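Local coordinates for protein putative methyltransferase (Porphyromonas gingivalis, PDB 3LL7) that is of unproven function but probably transfers a methyl group to a substrate not yet identified, at residues A22-S25 with P26-L30; I11-I14 with T15-K19; A45-I48 with E49-R53; D35-P38 with E39-A42. All blocks are in the same frame, centred on the assembly; numbering follows the deposited sequence.

Contact 1 of 4, residues A22-S25 with P26-L30; sequences ANQS and PDRIL
Ser25 ends the loop that follows helix 8-20 and stands at the N-cap of helix 26-31, and there the chain passes from an extended residue into the first helical turn. Ser25 O receives Ile29 N at 2.9 Å, the first i to i+4 bond of the helix. The N-cap bond runs beside it: Arg28 N donates to Ser25 OG over 3.1 Å. Serine suits the place because its short hydroxyl can fold back on a backbone NH of the opening turn, which has no i-4 carbonyl within a helix to meet; here OG sits between the backbone N and the carbonyl carbon (chi1 66°), facing the opening turn. Pro26 suits the next position, since its nitrogen has no hydrogen to offer and its ring fixes phi near the helical value.

Gln24 and Arg28 cross at about a right angle. The arginine chain is extended, with CG anti to the backbone N (chi1 -180°), and its CG lies 3.6 Å from Gln24 OE1. Amide and guanidinium planes are 25° apart. The polar end of Gln24 is held mainly elsewhere: NE2 bonds to Ser33 O, and OE1 has a weak bond from Asn34 ND2. Branched Ile29 turns inward to Ile48 of helix 38-57, while its CD1 rests 3.6 Å from Gln24 OE1.

Contact 2 of 4, residues I11-I14 with T15-K19; sequences ILAI and TRWAK
The indole of Trp17 takes the methyl group of Ala13 over one face, a CH-pi contact one helical turn apart within helix 8-20. Ala13 CB stands 3.8 Å from the centroid of the six-membered ring and 20° off the ring normal. Ala13 O lies over the same face nearer the rim, 3.0 Å above the plane, and Arg16 NH1 is also above that face, 3.4 Å from the plane. Alanine suits the place because its single methyl lets a broad ring fold flat against the helix. The ring reaches back because Trp17 CG lies anti to the carbonyl carbon (chi1 -71°), which directs the indole toward the preceding turn. Beyond the helix, the tryptophan packs on Pro37 and on Val44 of helix 38-57.

Arg16 curls round in the same direction: its chain bends at chi3 (64°), bringing NH1 to 3.7 Å from Ala13 CB, with Ala13 O over a face of the guanidinium. Beneath these groups the backbone is regular alpha-helix, with i to i+4 bonds from Thr15, Arg16, Trp17 and Ala18. Ile11 and Ile14 pack outward, Ile14 against Ala43, Val44 and the chain of Gln47, Ile11 against Val129 of helix 125-138. Threonine can turn its hydroxyl back onto its own helix, and Thr15 OG1 lies 3.0 Å from Leu12 O and 3.2 Å from Ile11 O.

Contact 3 of 4, residues A45-I48 with E49-R53; sequences ATQI and ELWPR
Thr46 O is gripped by two donors: Leu50 N at 3.2 Å, and a water that donates to it and also to Glu49 OE1, the latter over 2.6 Å. The same OE1 takes Arg53 NH2 at 2.7 Å, on its syn side, while Arg53 NH1 meets OE2 from above the carboxylate plane. The arginine thus holds Glu49 end-on with two nitrogens, an i to i+4 salt bridge that suits long, oppositely charged side chains one turn apart. Glu49 bends at chi2 (-88°), turning its carboxylate along the helix toward Arg53.

All this lies on helix 38-57, which is kinked here. Glu49 N bonds to Ala45 O, and Trp51 N donates to Ile48 O, three residues back, from well above the carbonyl plane. Pro52, having no N-H, breaks the ladder of backbone bonds, and its CD lies 3.5 Å from Ile48 O.

On another side, Gln47 OE1 lies in plane at the edge of the Trp51 ring, 4.0 Å from CZ3, with amide and ring planes 72° apart. Both polar ends are engaged beyond the helix, Gln47 NE2 with Ile69 O and Trp51 NE1 with Ala62 O.

Contact 4 of 4, residues D35-P38 with E39-A42; sequences DIPP and EYRA
Ile36 O accepts from Arg41 NE at 3.0 Å, with the N-H bent to 148° at the hydrogen and the donor tilted 30° from the carbonyl plane. The arginine chain is extended from CG to NE, and it runs past Ile36, whose CG2 touches Arg41 CG at 3.6 Å. A long side chain with several N-H groups is well suited to linking a loop carbonyl with one from a helix end: Arg41 NH1 goes on to bond Leu30 O, near the end of helix 26-31.

The two carbonyls that follow are taken by backbone donors. Pro37 O receives Tyr40 N at 3.0 Å, and Pro38 O receives Arg41 N over a longer 3.3 Å; both donors come from above the carbonyl plane. These i to i+3 bonds make up the tight opening turn of helix 38-57, where the two prolines suit the entry because neither has a backbone N-H in need of an acceptor. Pro38 O has a second donor, a water at 2.7 Å, which in turn accepts from Ala42 N, standing between the Pro38 O and Ala42 N that an i to i+4 bond would join.

Tyr40 OH is satisfied by Glu10 of helix 8-20. The tyrosine ring carries Glu39 CG over the centre of one face, while Pro37 CG lies at the edge in plane, 3.8 Å from Tyr40 CD2. Glu39 bends back over the prolines, with OE1 3.5 Å from Pro37 CB.

Overall arrangement
From the N terminus the contacts come in series, contact 2, contact 1, contact 4 and contact 3, each local, with none nested or crossing. Contact 2 lies within helix 8-20; contact 1 ends the loop after it and starts helix 26-31; contact 4 closes the next loop onto helix 38-57, and contact 3 lies farther along that helix. Folding brings them together as a helical N-terminal unit. Trp17 of contact 2 packs on Ile36 and Tyr40 of contact 4. Leu30 of contact 1 meets Ala45 of contact 3, whose Gln47 touches Ala18 of contact 2. Contacts 1 and 3 have centres about 10 Å apart.

Contact 1 of 4, residues A22-S25 with P26-L30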
ATOM      1  N   ALA A  22     -19.049  26.884   3.812  1.00 15.93           N
ATOM      2  CA  ALA A  22     -18.911  25.425   3.981  1.00 17.75           C
ATOM      3  C   ALA A  22     -20.242  24.680   4.131  1.00 19.13           C
ATOM      4  O   ALA A  22     -20.338  23.519   3.732  1.00 18.71           O
ATOM      5  CB  ALA A  22     -17.995  25.094   5.155  1.00 17.14           C
ATOM      6  N   ASN A  23     -21.250  25.350   4.685  1.00 20.90           N
ATOM      7  CA  ASN A  23     -22.533  24.689   4.992  1.00 23.39           C
ATOM      8  C   ASN A  23     -23.510  24.655   3.806  1.00 23.75           C
ATOM      9  O   ASN A  23     -24.627  24.128   3.920  1.00 24.79           O
ATOM     10  CB  ASN A  23     -23.200  25.306   6.240  1.00 23.65           C
ATOM     11  CG  ASN A  23     -23.632  26.766   6.040  1.00 27.26           C
ATOM     12  OD1 ASN A  23     -23.230  27.447   5.082  1.00 29.63           O
ATOM     13  ND2 ASN A  23     -24.464  27.259   6.964  1.00 30.97           N
ATOM     14  N   GLN A  24     -23.107  25.243   2.682  1.00 22.89           N
ATOM     15  CA  GLN A  24     -23.916  25.182   1.471  1.00 22.03           C
ATOM     16  C   GLN A  24     -23.547  23.952   0.623  1.00 21.40           C
ATOM     17  O   GLN A  24     -22.371  23.596   0.517  1.00 21.96           O
ATOM     18  CB  GLN A  24     -23.761  26.474   0.673  1.00 21.97           C
ATOM     19  CG  GLN A  24     -24.151  27.723   1.473  1.00 22.56           C
ATOM     20  CD  GLN A  24     -24.233  28.969   0.638  1.00 23.84           C
ATOM     21  OE1 GLN A  24     -24.070  28.937  -0.583  1.00 23.10           O
ATOM     22  NE2 GLN A  24     -24.476  30.101   1.299  1.00 26.91           N
ATOM     23  N   SER A  25     -24.540  23.312   0.014  1.00 20.01           N
ATOM     24  CA  SER A  25     -24.273  22.190  -0.906  1.00 19.18           C
ATOM     25  C   SER A  25     -23.591  22.745  -2.157  1.00 18.44           C
ATOM     26  O   SER A  25     -23.690  23.953  -2.424  1.00 17.91           O
ATOM     27  CB  SER A  25     -25.579  21.516  -1.303  1.00 18.94           C
ATOM     28  OG  SER A  25     -26.360  22.411  -2.075  1.00 18.35           O
ATOM     29  N   PRO A  26     -22.921  21.885  -2.945  1.00 17.16           N
ATOM     30  CA  PRO A  26     -22.321  22.409  -4.183  1.00 16.86           C
ATOM     31  C   PRO A  26     -23.344  23.068  -5.128  1.00 16.97           C
ATOM     32  O   PRO A  26     -23.023  24.049  -5.796  1.00 17.13           O
ATOM     33  CB  PRO A  26     -21.680  21.151  -4.824  1.00 17.35           C
ATOM     34  CG  PRO A  26     -21.376  20.261  -3.646  1.00 16.82           C
ATOM     35  CD  PRO A  26     -22.541  20.469  -2.707  1.00 17.39           C
ATOM     36  N   ASP A  27     -24.571  22.559  -5.184  1.00 16.47           N
ATOM     37  CA  ASP A  27     -25.571  23.194  -6.047  1.00 16.95           C
ATOM     38  C   ASP A  27     -25.977  24.546  -5.495  1.00 16.22           C
ATOM     39  O   ASP A  27     -26.215  25.493  -6.263  1.00 16.66           O
ATOM     40  CB  ASP A  27     -26.795  22.303  -6.272  1.00 17.46           C
ATOM     41  CG  ASP A  27     -26.645  21.400  -7.503  1.00 20.21           C
ATOM     42  OD1 ASP A  27     -25.574  21.401  -8.151  1.00 22.88           O
ATOM     43  OD2 ASP A  27     -27.602  20.665  -7.830  1.00 26.27           O
ATOM     44  N   ARG A  28     -26.047  24.647  -4.170  1.00 14.99           N
ATOM     45  CA  ARG A  28     -26.405  25.940  -3.561  1.00 15.03           C
ATOM     46  C   ARG A  28     -25.305  26.968  -3.807  1.00 14.84           C
ATOM     47  O   ARG A  28     -25.592  28.117  -4.127  1.00 14.78           O
ATOM     48  CB  ARG A  28     -26.726  25.811  -2.072  1.00 15.02           C
ATOM     49  CG  ARG A  28     -27.099  27.148  -1.462  1.00 14.23           C
ATOM     50  CD  ARG A  28     -27.859  27.039  -0.166  1.00 15.93           C
ATOM     51  NE  ARG A  28     -28.128  28.388   0.342  1.00 13.98           N
ATOM     52  CZ  ARG A  28     -28.791  28.666   1.462  1.00 15.73           C
ATOM     53  NH1 ARG A  28     -29.237  27.693   2.239  1.00 15.10           N
ATOM     54  NH2 ARG A  28     -28.979  29.926   1.819  1.00 14.53           N
ATOM     55  N   ILE A  29     -24.041  26.546  -3.708  1.00 14.74           N
ATOM     56  CA  ILE A  29     -22.925  27.430  -4.054  1.00 15.21           C
ATOM     57  C   ILE A  29     -23.145  28.033  -5.435  1.00 16.21           C
ATOM     58  O   ILE A  29     -23.030  29.243  -5.641  1.00 16.61           O
ATOM     59  CB  ILE A  29     -21.579  26.675  -4.031  1.00 14.95           C
ATOM     60  CG1 ILE A  29     -21.225  26.252  -2.597  1.00 14.55           C
ATOM     61  CG2 ILE A  29     -20.480  27.519  -4.676  1.00 15.66           C
ATOM     62  CD1 ILE A  29     -20.937  27.406  -1.623  1.00 12.69           C
ATOM     63  N   LEU A  30     -23.504  27.165  -6.374  1.00 17.29           N
ATOM     64  CA  LEU A  30     -23.648  27.517  -7.773  1.00 19.16           C
ATOM     65  C   LEU A  30     -24.811  28.483  -8.057  1.00 19.93           C
ATOM     66  O   LEU A  30     -24.629  29.518  -8.705  1.00 20.79           O
ATOM     67  CB  LEU A  30     -23.844  26.217  -8.580  1.00 18.38           C
ATOM     68  CG  LEU A  30     -22.668  25.574  -9.314  1.00 20.07           C
ATOM     69  CD1 LEU A  30     -21.345  25.670  -8.556  1.00 20.69           C
ATOM     70  CD2 LEU A  30     -22.939  24.109  -9.787  1.00 19.74           C
TER

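Contact 2 of 4, residues I11-I14 with T15-K19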
ATOM      1  N   ILE A  11      -6.429  31.180  -5.438  1.00  9.48           N
ATOM      2  CA  ILE A  11      -6.491  29.985  -4.568  1.00  9.09           C
ATOM      3  C   ILE A  11      -6.799  30.390  -3.143  1.00  9.94           C
ATOM      4  O   ILE A  11      -7.637  29.777  -2.502  1.00 10.07           O
ATOM      5  CB  ILE A  11      -5.181  29.161  -4.637  1.00  9.65           C
ATOM      6  CG1 ILE A  11      -5.043  28.594  -6.057  1.00  9.48           C
ATOM      7  CG2 ILE A  11      -5.192  28.007  -3.574  1.00  9.47           C
ATOM      8  CD1 ILE A  11      -3.655  28.016  -6.400  1.00 12.18           C
ATOM      9  N   LEU A  12      -6.157  31.445  -2.662  1.00 10.57           N
ATOM     10  CA  LEU A  12      -6.498  31.951  -1.340  1.00 11.52           C
ATOM     11  C   LEU A  12      -7.977  32.329  -1.226  1.00 11.29           C
ATOM     12  O   LEU A  12      -8.608  31.996  -0.217  1.00 12.58           O
ATOM     13  CB  LEU A  12      -5.608  33.126  -0.946  1.00 11.61           C
ATOM     14  CG  LEU A  12      -4.156  32.789  -0.598  1.00 15.04           C
ATOM     15  CD1 LEU A  12      -3.315  34.088  -0.697  1.00 19.70           C
ATOM     16  CD2 LEU A  12      -4.028  32.146   0.787  1.00 18.89           C
ATOM     17  N   ALA A  13      -8.522  33.015  -2.232  1.00 11.00           N
ATOM     18  CA  ALA A  13      -9.937  33.393  -2.208  1.00 11.26           C
ATOM     19  C   ALA A  13     -10.811  32.157  -2.236  1.00 10.86           C
ATOM     20  O   ALA A  13     -11.782  32.064  -1.490  1.00  9.42           O
ATOM     21  CB  ALA A  13     -10.292  34.322  -3.390  1.00 10.91           C
ATOM     22  N   ILE A  14     -10.489  31.207  -3.118  1.00  9.42           N
ATOM     23  CA  ILE A  14     -11.330  30.017  -3.241  1.00 10.86           C
ATOM     24  C   ILE A  14     -11.403  29.240  -1.925  1.00 10.98           C
ATOM     25  O   ILE A  14     -12.500  28.806  -1.508  1.00 10.27           O
ATOM     26  CB  ILE A  14     -10.902  29.124  -4.439  1.00 10.40           C
ATOM     27  CG1 ILE A  14     -11.244  29.845  -5.738  1.00  9.80           C
ATOM     28  CG2 ILE A  14     -11.570  27.723  -4.360  1.00 11.97           C
ATOM     29  CD1 ILE A  14     -10.362  29.340  -6.971  1.00 10.44           C
ATOM     30  N   THR A  15     -10.259  29.092  -1.245  1.00 11.03           N
ATOM     31  CA  THR A  15     -10.262  28.380   0.031  1.00 11.38           C
ATOM     32  C   THR A  15     -10.971  29.180   1.132  1.00 11.82           C
ATOM     33  O   THR A  15     -11.628  28.578   1.989  1.00 10.07           O
ATOM     34  CB  THR A  15      -8.840  27.996   0.499  1.00 12.70           C
ATOM     35  OG1 THR A  15      -8.029  29.170   0.590  1.00 14.42           O
ATOM     36  CG2 THR A  15      -8.173  27.059  -0.515  1.00 12.53           C
ATOM     37  N   ARG A  16     -10.814  30.511   1.127  1.00 10.84           N
ATOM     38  CA  ARG A  16     -11.586  31.359   2.076  1.00 11.44           C
ATOM     39  C   ARG A  16     -13.105  31.186   1.826  1.00 11.38           C
ATOM     40  O   ARG A  16     -13.885  30.996   2.774  1.00 12.52           O
ATOM     41  CB  ARG A  16     -11.088  32.814   1.983  1.00 10.86           C
ATOM     42  CG  ARG A  16     -11.955  33.935   2.632  1.00 13.53           C
ATOM     43  CD  ARG A  16     -11.267  35.307   2.433  1.00 17.87           C
ATOM     44  NE  ARG A  16     -11.164  35.702   1.021  1.00 20.15           N
ATOM     45  CZ  ARG A  16     -12.149  36.281   0.328  1.00 22.62           C
ATOM     46  NH1 ARG A  16     -11.956  36.624  -0.953  1.00 19.98           N
ATOM     47  NH2 ARG A  16     -13.311  36.575   0.928  1.00 20.24           N
ATOM     48  N   TRP A  17     -13.530  31.213   0.555  1.00 10.62           N
ATOM     49  CA  TRP A  17     -14.963  31.049   0.252  1.00 10.37           C
ATOM     50  C   TRP A  17     -15.486  29.632   0.592  1.00 11.35           C
ATOM     51  O   TRP A  17     -16.603  29.491   1.106  1.00 10.58           O
ATOM     52  CB  TRP A  17     -15.247  31.349  -1.213  1.00 10.34           C
ATOM     53  CG  TRP A  17     -15.133  32.818  -1.590  1.00  8.77           C
ATOM     54  CD1 TRP A  17     -15.597  33.918  -0.878  1.00 10.66           C
ATOM     55  CD2 TRP A  17     -14.564  33.325  -2.792  1.00  9.56           C
ATOM     56  NE1 TRP A  17     -15.304  35.077  -1.585  1.00 12.75           N
ATOM     57  CE2 TRP A  17     -14.686  34.733  -2.761  1.00 11.29           C
ATOM     58  CE3 TRP A  17     -13.956  32.714  -3.899  1.00  9.33           C
ATOM     59  CZ2 TRP A  17     -14.201  35.560  -3.800  1.00 11.11           C
ATOM     60  CZ3 TRP A  17     -13.466  33.530  -4.947  1.00 10.67           C
ATOM     61  CH2 TRP A  17     -13.605  34.944  -4.885  1.00 11.25           C
ATOM     62  N   ALA A  18     -14.672  28.607   0.320  1.00 10.97           N
ATOM     63  CA  ALA A  18     -15.037  27.203   0.663  1.00 11.36           C
ATOM     64  C   ALA A  18     -15.281  27.037   2.146  1.00 12.14           C
ATOM     65  O   ALA A  18     -16.165  26.276   2.556  1.00 12.28           O
ATOM     66  CB  ALA A  18     -13.953  26.241   0.239  1.00 11.08           C
ATOM     67  N   LYS A  19     -14.483  27.738   2.946  1.00 12.96           N
ATOM     68  CA  LYS A  19     -14.661  27.729   4.391  1.00 14.39           C
ATOM     69  C   LYS A  19     -15.847  28.579   4.859  1.00 13.87           C
ATOM     70  O   LYS A  19     -16.668  28.137   5.677  1.00 12.74           O
ATOM     71  CB  LYS A  19     -13.365  28.206   5.062  1.00 15.38           C
ATOM     72  CG  LYS A  19     -13.482  28.400   6.563  1.00 19.01           C
ATOM     73  CD  LYS A  19     -12.117  28.647   7.209  1.00 24.35           C
ATOM     74  CE  LYS A  19     -12.266  28.882   8.713  1.00 29.49           C
ATOM     75  NZ  LYS A  19     -10.927  28.996   9.363  1.00 32.25           N
TER

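Contact 3 of 4, residues A45-I48 with E49-R53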
ATOM      1  N   ALA A  45     -17.459  25.164  -5.237  1.00 12.84           N
ATOM      2  CA  ALA A  45     -18.312  23.975  -5.148  1.00 13.21           C
ATOM      3  C   ALA A  45     -17.496  22.701  -5.201  1.00 14.07           C
ATOM      4  O   ALA A  45     -17.770  21.764  -4.450  1.00 14.62           O
ATOM      5  CB  ALA A  45     -19.373  23.966  -6.249  1.00 13.71           C
ATOM      6  N   THR A  46     -16.496  22.674  -6.078  1.00 13.75           N
ATOM      7  CA  THR A  46     -15.631  21.499  -6.219  1.00 14.73           C
ATOM      8  C   THR A  46     -14.906  21.183  -4.909  1.00 14.27           C
ATOM      9  O   THR A  46     -14.839  20.016  -4.524  1.00 14.89           O
ATOM     10  CB  THR A  46     -14.627  21.655  -7.387  1.00 14.86           C
ATOM     11  OG1 THR A  46     -15.344  21.755  -8.626  1.00 15.51           O
ATOM     12  CG2 THR A  46     -13.677  20.478  -7.463  1.00 15.19           C
ATOM     13  N   GLN A  47     -14.353  22.206  -4.248  1.00 14.60           N
ATOM     14  CA  GLN A  47     -13.661  22.014  -2.958  1.00 14.09           C
ATOM     15  C   GLN A  47     -14.617  21.497  -1.886  1.00 14.28           C
ATOM     16  O   GLN A  47     -14.296  20.537  -1.162  1.00 15.72           O
ATOM     17  CB  GLN A  47     -12.973  23.295  -2.467  1.00 14.46           C
ATOM     18  CG  GLN A  47     -11.830  23.774  -3.345  1.00 14.99           C
ATOM     19  CD  GLN A  47     -10.753  22.716  -3.540  1.00 14.79           C
ATOM     20  OE1 GLN A  47     -10.087  22.327  -2.581  1.00 15.72           O
ATOM     21  NE2 GLN A  47     -10.572  22.248  -4.777  1.00 14.09           N
ATOM     22  N   ILE A  48     -15.803  22.099  -1.808  1.00 12.76           N
ATOM     23  CA  ILE A  48     -16.820  21.630  -0.882  1.00 11.55           C
ATOM     24  C   ILE A  48     -17.232  20.181  -1.195  1.00 12.64           C
ATOM     25  O   ILE A  48     -17.263  19.351  -0.283  1.00 11.72           O
ATOM     26  CB  ILE A  48     -18.037  22.595  -0.816  1.00 10.94           C
ATOM     27  CG1 ILE A  48     -17.586  23.927  -0.204  1.00  9.30           C
ATOM     28  CG2 ILE A  48     -19.182  21.972  -0.024  1.00  9.49           C
ATOM     29  CD1 ILE A  48     -18.586  25.094  -0.342  1.00  6.70           C
ATOM     30  N   GLU A  49     -17.518  19.882  -2.470  1.00 13.66           N
ATOM     31  CA  GLU A  49     -17.973  18.525  -2.879  1.00 15.02           C
ATOM     32  C   GLU A  49     -17.019  17.446  -2.413  1.00 15.38           C
ATOM     33  O   GLU A  49     -17.452  16.403  -1.925  1.00 15.86           O
ATOM     34  CB  GLU A  49     -18.209  18.403  -4.406  1.00 14.99           C
ATOM     35  CG  GLU A  49     -19.033  17.153  -4.877  1.00 16.63           C
ATOM     36  CD  GLU A  49     -18.198  15.880  -5.158  1.00 18.56           C
ATOM     37  OE1 GLU A  49     -16.964  15.980  -5.341  1.00 21.12           O
ATOM     38  OE2 GLU A  49     -18.780  14.758  -5.199  1.00 19.30           O
ATOM     39  N   LEU A  50     -15.719  17.687  -2.545  1.00 15.87           N
ATOM     40  CA  LEU A  50     -14.753  16.619  -2.289  1.00 17.04           C
ATOM     41  C   LEU A  50     -14.189  16.632  -0.869  1.00 17.47           C
ATOM     42  O   LEU A  50     -13.400  15.766  -0.518  1.00 17.87           O
ATOM     43  CB  LEU A  50     -13.626  16.614  -3.345  1.00 16.73           C
ATOM     44  CG  LEU A  50     -12.711  17.823  -3.500  1.00 16.37           C
ATOM     45  CD1 LEU A  50     -11.789  17.957  -2.289  1.00 16.43           C
ATOM     46  CD2 LEU A  50     -11.888  17.752  -4.804  1.00 15.63           C
ATOM     47  N   TRP A  51     -14.587  17.598  -0.048  1.00 17.61           N
ATOM     48  CA  TRP A  51     -14.051  17.643   1.324  1.00 18.19           C
ATOM     49  C   TRP A  51     -14.357  16.394   2.170  1.00 18.60           C
ATOM     50  O   TRP A  51     -13.459  15.901   2.873  1.00 18.49           O
ATOM     51  CB  TRP A  51     -14.449  18.932   2.067  1.00 18.76           C
ATOM     52  CG  TRP A  51     -13.337  19.418   2.942  1.00 19.38           C
ATOM     53  CD1 TRP A  51     -13.233  19.272   4.296  1.00 19.51           C
ATOM     54  CD2 TRP A  51     -12.133  20.078   2.513  1.00 21.01           C
ATOM     55  NE1 TRP A  51     -12.055  19.822   4.741  1.00 18.66           N
ATOM     56  CE2 TRP A  51     -11.352  20.313   3.670  1.00 20.90           C
ATOM     57  CE3 TRP A  51     -11.644  20.504   1.265  1.00 22.00           C
ATOM     58  CZ2 TRP A  51     -10.101  20.972   3.623  1.00 21.08           C
ATOM     59  CZ3 TRP A  51     -10.393  21.152   1.216  1.00 23.95           C
ATOM     60  CH2 TRP A  51      -9.641  21.374   2.394  1.00 23.19           C
ATOM     61  N   PRO A  52     -15.609  15.862   2.103  1.00 18.75           N
ATOM     62  CA  PRO A  52     -15.855  14.620   2.853  1.00 19.25           C
ATOM     63  C   PRO A  52     -14.904  13.488   2.442  1.00 19.86           C
ATOM     64  O   PRO A  52     -14.387  12.782   3.316  1.00 20.23           O
ATOM     65  CB  PRO A  52     -17.315  14.278   2.511  1.00 19.17           C
ATOM     66  CG  PRO A  52     -17.940  15.618   2.195  1.00 18.66           C
ATOM     67  CD  PRO A  52     -16.841  16.342   1.444  1.00 18.64           C
ATOM     68  N   ARG A  53     -14.651  13.345   1.133  1.00 19.97           N
ATOM     69  CA  ARG A  53     -13.750  12.290   0.628  1.00 20.54           C
ATOM     70  C   ARG A  53     -12.289  12.563   0.972  1.00 19.98           C
ATOM     71  O   ARG A  53     -11.528  11.621   1.198  1.00 20.09           O
ATOM     72  CB  ARG A  53     -13.945  12.041  -0.878  1.00 20.50           C
ATOM     73  CG  ARG A  53     -15.279  11.324  -1.216  1.00 23.24           C
ATOM     74  CD  ARG A  53     -15.318  10.763  -2.658  1.00 25.19           C
ATOM     75  NE  ARG A  53     -15.120  11.799  -3.685  1.00 24.86           N
ATOM     76  CZ  ARG A  53     -16.066  12.633  -4.119  1.00 24.42           C
ATOM     77  NH1 ARG A  53     -17.295  12.585  -3.616  1.00 25.31           N
ATOM     78  NH2 ARG A  53     -15.783  13.530  -5.056  1.00 24.39           N
TER
HETATM   79  O   HOH W   1     -15.635  17.820  -6.516  1.00 26.25           O

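Contact 4 of 4, residues D35-P38 with E39-A42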
ATOM      1  N   ASP A  35     -21.203  35.751  -1.919  1.00 13.11           N
ATOM      2  CA  ASP A  35     -20.343  36.786  -2.526  1.00 12.79           C
ATOM      3  C   ASP A  35     -19.282  36.224  -3.470  1.00 12.63           C
ATOM      4  O   ASP A  35     -18.286  36.906  -3.776  1.00 13.01           O
ATOM      5  CB  ASP A  35     -19.660  37.561  -1.426  1.00 12.27           C
ATOM      6  CG  ASP A  35     -20.649  38.321  -0.566  1.00 13.07           C
ATOM      7  OD1 ASP A  35     -21.668  38.810  -1.115  1.00 11.51           O
ATOM      8  OD2 ASP A  35     -20.408  38.419   0.643  1.00 11.50           O
ATOM      9  N   ILE A  36     -19.471  34.991  -3.909  1.00 12.87           N
ATOM     10  CA  ILE A  36     -18.513  34.376  -4.828  1.00 12.24           C
ATOM     11  C   ILE A  36     -18.794  34.836  -6.253  1.00 12.90           C
ATOM     12  O   ILE A  36     -19.905  34.662  -6.751  1.00 13.30           O
ATOM     13  CB  ILE A  36     -18.576  32.836  -4.766  1.00 12.22           C
ATOM     14  CG1 ILE A  36     -18.489  32.324  -3.324  1.00 12.12           C
ATOM     15  CG2 ILE A  36     -17.485  32.200  -5.672  1.00 12.07           C
ATOM     16  CD1 ILE A  36     -18.933  30.879  -3.180  1.00 10.58           C
ATOM     17  N   PRO A  37     -17.785  35.415  -6.937  1.00 13.21           N
ATOM     18  CA  PRO A  37     -18.036  35.812  -8.311  1.00 13.79           C
ATOM     19  C   PRO A  37     -18.393  34.578  -9.124  1.00 14.36           C
ATOM     20  O   PRO A  37     -17.940  33.471  -8.790  1.00 13.69           O
ATOM     21  CB  PRO A  37     -16.686  36.394  -8.768  1.00 14.59           C
ATOM     22  CG  PRO A  37     -16.058  36.879  -7.539  1.00 12.66           C
ATOM     23  CD  PRO A  37     -16.497  35.921  -6.444  1.00 13.25           C
ATOM     24  N   PRO A  38     -19.223  34.750 -10.171  1.00 14.90           N
ATOM     25  CA  PRO A  38     -19.712  33.630 -10.984  1.00 15.53           C
ATOM     26  C   PRO A  38     -18.604  32.707 -11.448  1.00 15.82           C
ATOM     27  O   PRO A  38     -18.753  31.481 -11.371  1.00 16.52           O
ATOM     28  CB  PRO A  38     -20.338  34.326 -12.195  1.00 15.77           C
ATOM     29  CG  PRO A  38     -20.754  35.655 -11.700  1.00 16.03           C
ATOM     30  CD  PRO A  38     -19.691  36.052 -10.699  1.00 16.09           C
ATOM     31  N   GLU A  39     -17.492  33.284 -11.911  1.00 15.18           N
ATOM     32  CA  GLU A  39     -16.402  32.490 -12.488  1.00 14.16           C
ATOM     33  C   GLU A  39     -15.660  31.586 -11.482  1.00 13.68           C
ATOM     34  O   GLU A  39     -14.917  30.703 -11.888  1.00 14.50           O
ATOM     35  CB  GLU A  39     -15.437  33.380 -13.281  1.00 14.48           C
ATOM     36  CG  GLU A  39     -14.596  34.350 -12.476  1.00 15.27           C
ATOM     37  CD  GLU A  39     -15.282  35.718 -12.235  1.00 17.95           C
ATOM     38  OE1 GLU A  39     -16.535  35.827 -12.262  1.00 19.05           O
ATOM     39  OE2 GLU A  39     -14.550  36.705 -12.014  1.00 19.88           O
ATOM     40  N   TYR A  40     -15.858  31.811 -10.177  1.00 11.86           N
ATOM     41  CA  TYR A  40     -15.210  31.003  -9.133  1.00 11.11           C
ATOM     42  C   TYR A  40     -16.136  30.018  -8.422  1.00 11.26           C
ATOM     43  O   TYR A  40     -15.688  29.217  -7.604  1.00 10.92           O
ATOM     44  CB  TYR A  40     -14.515  31.909  -8.064  1.00 10.88           C
ATOM     45  CG  TYR A  40     -13.446  32.804  -8.650  1.00 11.96           C
ATOM     46  CD1 TYR A  40     -12.302  32.258  -9.237  1.00 13.27           C
ATOM     47  CD2 TYR A  40     -13.573  34.191  -8.627  1.00 10.92           C
ATOM     48  CE1 TYR A  40     -11.331  33.065  -9.786  1.00 13.45           C
ATOM     49  CE2 TYR A  40     -12.603  35.013  -9.151  1.00 13.47           C
ATOM     50  CZ  TYR A  40     -11.488  34.442  -9.759  1.00 12.49           C
ATOM     51  OH  TYR A  40     -10.513  35.241 -10.306  1.00 13.83           O
ATOM     52  N   ARG A  41     -17.430  30.064  -8.713  1.00 11.00           N
ATOM     53  CA  ARG A  41     -18.373  29.200  -7.981  1.00 11.28           C
ATOM     54  C   ARG A  41     -18.128  27.691  -8.190  1.00 11.70           C
ATOM     55  O   ARG A  41     -18.179  26.912  -7.233  1.00 11.12           O
ATOM     56  CB  ARG A  41     -19.811  29.585  -8.338  1.00 11.50           C
ATOM     57  CG  ARG A  41     -20.199  30.897  -7.679  1.00 14.53           C
ATOM     58  CD  ARG A  41     -21.543  31.381  -8.147  1.00 15.69           C
ATOM     59  NE  ARG A  41     -21.905  32.543  -7.341  1.00 18.48           N
ATOM     60  CZ  ARG A  41     -23.138  33.008  -7.210  1.00 24.40           C
ATOM     61  NH1 ARG A  41     -24.146  32.407  -7.831  1.00 26.07           N
ATOM     62  NH2 ARG A  41     -23.371  34.062  -6.431  1.00 25.91           N
ATOM     63  N   ALA A  42     -17.854  27.276  -9.429  1.00 11.79           N
ATOM     64  CA  ALA A  42     -17.510  25.867  -9.675  1.00 12.08           C
ATOM     65  C   ALA A  42     -16.295  25.412  -8.846  1.00 12.21           C
ATOM     66  O   ALA A  42     -16.325  24.328  -8.245  1.00 11.61           O
ATOM     67  CB  ALA A  42     -17.283  25.577 -11.191  1.00 11.60           C
TER
HETATM   68  O   HOH W   2     -18.231  28.950 -11.960  1.00 14.13           O